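Local atomic coordinates of cytochrome C2 (Rhodospirillum rubrum, PDB entry 3C2C), a protein that carries electrons by means of a covalently attached haem and probably shuttles them in bacterial photosynthetic electron transport. Residues Tyr46-Ser49 with Glu50-Glu54. Numbering follows the deposited sequence.
Sequences YAYS and ESYTE. With HEM (protoporphyrin IX containing Fe), chain B.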
ATOM      1  N   TYR A  46      -3.785  10.422   8.734  1.00  9.30           N
ATOM      2  CA  TYR A  46      -2.372   9.886   8.967  1.00  4.20           C
ATOM      3  C   TYR A  46      -1.407  10.866   8.469  1.00  8.60           C
ATOM      4  O   TYR A  46      -1.774  11.567   7.480  1.00 10.90           O
ATOM      5  CB  TYR A  46      -2.416   8.578   8.133  1.00  6.50           C
ATOM      6  CG  TYR A  46      -1.054   7.935   8.287  1.00  2.70           C
ATOM      7  CD1 TYR A  46      -0.842   7.058   9.405  1.00  3.80           C
ATOM      8  CD2 TYR A  46       0.014   8.135   7.451  1.00  2.70           C
ATOM      9  CE1 TYR A  46       0.403   6.513   9.659  1.00  5.30           C
ATOM     10  CE2 TYR A  46       1.202   7.503   7.679  1.00  2.00           C
ATOM     11  CZ  TYR A  46       1.525   6.701   8.723  1.00  7.90           C
ATOM     12  OH  TYR A  46       2.727   6.115   9.022  1.00  7.70           O
ATOM     13  N   ALA A  47      -0.288  11.154   9.086  1.00  8.90           N
ATOM     14  CA  ALA A  47       0.717  12.061   8.504  1.00  7.20           C
ATOM     15  C   ALA A  47       1.620  11.360   7.561  1.00  7.10           C
ATOM     16  O   ALA A  47       2.664  10.705   8.069  1.00  9.40           O
ATOM     17  CB  ALA A  47       1.668  12.507   9.666  1.00  6.50           C
ATOM     18  N   TYR A  48       1.392  11.347   6.312  1.00  6.60           N
ATOM     19  CA  TYR A  48       2.277  10.624   5.318  1.00  3.70           C
ATOM     20  C   TYR A  48       3.564  11.351   4.959  1.00  4.20           C
ATOM     21  O   TYR A  48       3.552  12.634   5.086  1.00  8.50           O
ATOM     22  CB  TYR A  48       1.505  10.554   4.041  1.00  3.30           C
ATOM     23  CG  TYR A  48       0.400   9.522   3.971  1.00  3.50           C
ATOM     24  CD1 TYR A  48       0.701   8.163   3.721  1.00  3.30           C
ATOM     25  CD2 TYR A  48      -0.857  10.002   4.278  1.00  6.40           C
ATOM     26  CE1 TYR A  48      -0.424   7.315   3.781  1.00  6.80           C
ATOM     27  CE2 TYR A  48      -1.983   9.108   4.293  1.00  5.70           C
ATOM     28  CZ  TYR A  48      -1.719   7.767   4.001  1.00  4.30           C
ATOM     29  OH  TYR A  48      -2.797   6.927   3.839  1.00  5.50           O
ATOM     30  N   SER A  49       4.568  10.649   4.582  1.00  9.20           N
ATOM     31  CA  SER A  49       5.813  11.278   3.967  1.00  9.30           C
ATOM     32  C   SER A  49       5.305  12.210   2.740  1.00 13.50           C
ATOM     33  O   SER A  49       4.237  11.928   2.134  1.00 10.80           O
ATOM     34  CB  SER A  49       6.742  10.248   3.336  1.00  8.80           C
ATOM     35  OG  SER A  49       7.262   9.542   4.468  1.00  7.70           O
ATOM     36  N   GLU A  50       5.980  13.324   2.483  1.00 10.80           N
ATOM     37  CA  GLU A  50       5.553  14.287   1.465  1.00  8.20           C
ATOM     38  C   GLU A  50       5.413  13.607   0.151  1.00  5.80           C
ATOM     39  O   GLU A  50       4.475  13.922  -0.553  1.00  8.50           O
ATOM     40  CB  GLU A  50       6.650  15.323   1.347  1.00 11.30           C
ATOM     41  CG  GLU A  50       5.936  16.483   0.679  1.00 28.90           C
ATOM     42  CD  GLU A  50       6.587  17.834   0.223  1.00 32.30           C
ATOM     43  OE1 GLU A  50       5.602  18.684  -0.130  1.00 33.80           O
ATOM     44  OE2 GLU A  50       7.800  17.829   0.509  1.00 28.70           O
ATOM     45  N   SER A  51       6.201  12.589  -0.102  1.00  6.80           N
ATOM     46  CA  SER A  51       6.206  11.853  -1.334  1.00  7.40           C
ATOM     47  C   SER A  51       4.860  11.233  -1.710  1.00 14.50           C
ATOM     48  O   SER A  51       4.452  11.141  -2.905  1.00 13.00           O
ATOM     49  CB  SER A  51       7.255  10.707  -1.407  1.00 14.10           C
ATOM     50  OG  SER A  51       6.956   9.719  -0.523  1.00 13.40           O
ATOM     51  N   TYR A  52       4.009  10.889  -0.788  1.00 11.50           N
ATOM     52  CA  TYR A  52       2.659  10.283  -0.996  1.00  8.60           C
ATOM     53  C   TYR A  52       1.687  11.388  -1.282  1.00  7.50           C
ATOM     54  O   TYR A  52       0.893  11.066  -2.199  1.00  9.80           O
ATOM     55  CB  TYR A  52       2.053   9.434   0.274  1.00  6.60           C
ATOM     56  CG  TYR A  52       2.974   8.130   0.442  1.00  5.90           C
ATOM     57  CD1 TYR A  52       2.478   6.890   0.103  1.00  3.70           C
ATOM     58  CD2 TYR A  52       4.268   8.232   1.063  1.00 10.30           C
ATOM     59  CE1 TYR A  52       3.301   5.786   0.234  1.00  6.90           C
ATOM     60  CE2 TYR A  52       5.123   7.087   1.085  1.00  6.90           C
ATOM     61  CZ  TYR A  52       4.596   5.848   0.745  1.00  6.90           C
ATOM     62  OH  TYR A  52       5.364   4.725   0.997  1.00  6.70           O
ATOM     63  N   THR A  53       1.856  12.482  -0.709  1.00  8.00           N
ATOM     64  CA  THR A  53       1.038  13.651  -1.043  1.00  6.30           C
ATOM     65  C   THR A  53       1.212  14.153  -2.500  1.00 16.50           C
ATOM     66  O   THR A  53       0.304  14.612  -3.234  1.00 16.80           O
ATOM     67  CB  THR A  53       1.671  14.673   0.038  1.00 17.40           C
ATOM     68  OG1 THR A  53       0.829  14.322   1.206  1.00 22.40           O
ATOM     69  CG2 THR A  53       1.772  16.088  -0.348  1.00 29.20           C
ATOM     70  N   GLU A  54       2.358  14.007  -3.058  1.00 18.90           N
ATOM     71  CA  GLU A  54       2.884  14.333  -4.400  1.00  9.20           C
ATOM     72  C   GLU A  54       2.474  13.144  -5.241  1.00 15.60           C
ATOM     73  O   GLU A  54       1.801  13.661  -6.132  1.00 13.20           O
ATOM     74  CB  GLU A  54       4.473  14.212  -4.347  1.00  5.00           C
ATOM     75  CG  GLU A  54       5.042  15.451  -3.699  1.00 13.30           C
ATOM     76  CD  GLU A  54       6.557  15.525  -3.569  1.00 16.90           C
ATOM     77  OE1 GLU A  54       7.298  14.599  -3.221  1.00 21.20           O
ATOM     78  OE2 GLU A  54       7.174  16.610  -3.886  1.00 21.90           O
TER
HETATM   79  CHA HEM B 113       1.928   2.763   3.735  1.00  2.00           C
HETATM   80  CHB HEM B 113       0.539  -1.674   2.112  1.00  2.00           C
HETATM   81  CHC HEM B 113       3.615  -3.720   5.357  1.00  2.00           C
HETATM   82  CHD HEM B 113       4.619   0.595   7.235  1.00  2.10           C
HETATM   83  C1A HEM B 113       1.398   1.679   3.006  1.00  4.30           C
HETATM   84  C2A HEM B 113       0.557   1.845   1.838  1.00  6.60           C
HETATM   85  C3A HEM B 113       0.089   0.659   1.475  1.00  3.10           C
HETATM   86  C4A HEM B 113       0.806  -0.361   2.250  1.00  2.00           C
HETATM   87  CMA HEM B 113      -0.799   0.353   0.189  1.00  3.10           C
HETATM   88  CAA HEM B 113       0.140   3.274   1.257  1.00  7.00           C
HETATM   89  CBA HEM B 113      -1.308   3.781   1.601  1.00  3.80           C
HETATM   90  CGA HEM B 113      -1.596   5.158   1.120  1.00  3.60           C
HETATM   91  O1A HEM B 113      -0.926   5.667   0.113  1.00  5.20           O
HETATM   92  O2A HEM B 113      -2.622   5.663   1.601  1.00  5.10           O
HETATM   93  C1B HEM B 113       1.183  -2.580   3.023  1.00  2.60           C
HETATM   94  C2B HEM B 113       1.110  -3.992   2.841  1.00  4.10           C
HETATM   95  C3B HEM B 113       2.002  -4.483   3.729  1.00  3.80           C
HETATM   96  C4B HEM B 113       2.738  -3.475   4.358  1.00  2.00           C
HETATM   97  CMB HEM B 113       0.028  -4.725   1.967  1.00  3.50           C
HETATM   98  CAB HEM B 113       2.447  -6.023   3.879  1.00  6.00           C
HETATM   99  CBB HEM B 113       2.500  -6.851   2.686  1.00  5.10           C
HETATM  100  C1C HEM B 113       4.135  -2.730   6.076  1.00  3.80           C
HETATM  101  C2C HEM B 113       5.022  -2.936   7.339  1.00  3.30           C
HETATM  102  C3C HEM B 113       5.402  -1.727   7.723  1.00  4.80           C
HETATM  103  C4C HEM B 113       4.525  -0.759   7.045  1.00  2.80           C
HETATM  104  CMC HEM B 113       5.605  -4.327   7.552  1.00  2.70           C
HETATM  105  CAC HEM B 113       6.358  -1.332   8.877  1.00 11.30           C
HETATM  106  CBC HEM B 113       7.534  -1.960   9.172  1.00 13.30           C
HETATM  107  C1D HEM B 113       4.032   1.545   6.425  1.00  2.40           C
HETATM  108  C2D HEM B 113       4.164   2.956   6.560  1.00  3.40           C
HETATM  109  C3D HEM B 113       3.415   3.550   5.612  1.00  5.70           C
HETATM  110  C4D HEM B 113       2.861   2.556   4.773  1.00  3.00           C
HETATM  111  CMD HEM B 113       5.043   3.536   7.739  1.00  7.60           C
HETATM  112  CAD HEM B 113       3.307   5.087   5.320  1.00  3.60           C
HETATM  113  CBD HEM B 113       4.615   5.454   4.630  1.00  5.30           C
HETATM  114  CGD HEM B 113       4.999   6.917   4.647  1.00 10.90           C
HETATM  115  O1D HEM B 113       4.113   7.812   4.702  1.00  7.10           O
HETATM  116  O2D HEM B 113       6.262   7.196   4.447  1.00 10.30           O
HETATM  117  NA  HEM B 113       1.491   0.354   3.209  1.00  3.60           N
HETATM  118  NB  HEM B 113       2.270  -2.278   3.889  1.00  2.00           N
HETATM  119  NC  HEM B 113       3.911  -1.395   5.975  1.00  2.90           N
HETATM  120  ND  HEM B 113       3.257   1.263   5.288  1.00  2.30           N
HETATM  121 FE   HEM B 113       2.718  -0.497   4.615  1.00  7.20          FE
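Y48 and Y52 meet through carbon: CD1 of Y48 lies 3.9 Å from CB of Y52, and their rings, with planes 29° apart, are slid so far past each other that they barely overlap. Y46 covers one face of the Y48 ring, its edge turned to that face with CD2 3.5 Å above the ring centre. Between the backbones, Y52 N donates to S49 O at 3.1 Å, closing the turn into helix 50-57. In this cytochrome c fold the loop running into that helix supplies part of the hydrogen bonding to the haem propionates; K90 N, A41 N, H42 N and W62 NE1 also bond the haem. S49 grips one propionate twice: with OG beside its own backbone N (chi1 -70°), both donors face the same carboxylate, N meeting HEM O1D at 2.9 Å, nearly straight, and OG meeting HEM O2D at 2.6 Å. Y48 OH makes a weak bond of 2.6 Å to HEM O2A on the second propionate, and also pairs with K43 N. A phenylalanine at Y48 would probably keep the ring packing but leave HEM O2A and K43 N without this hydroxyl partner. Y52 brings CE2 to 3.6 Å from HEM O2D, while its OH bonds to S89 and Y70.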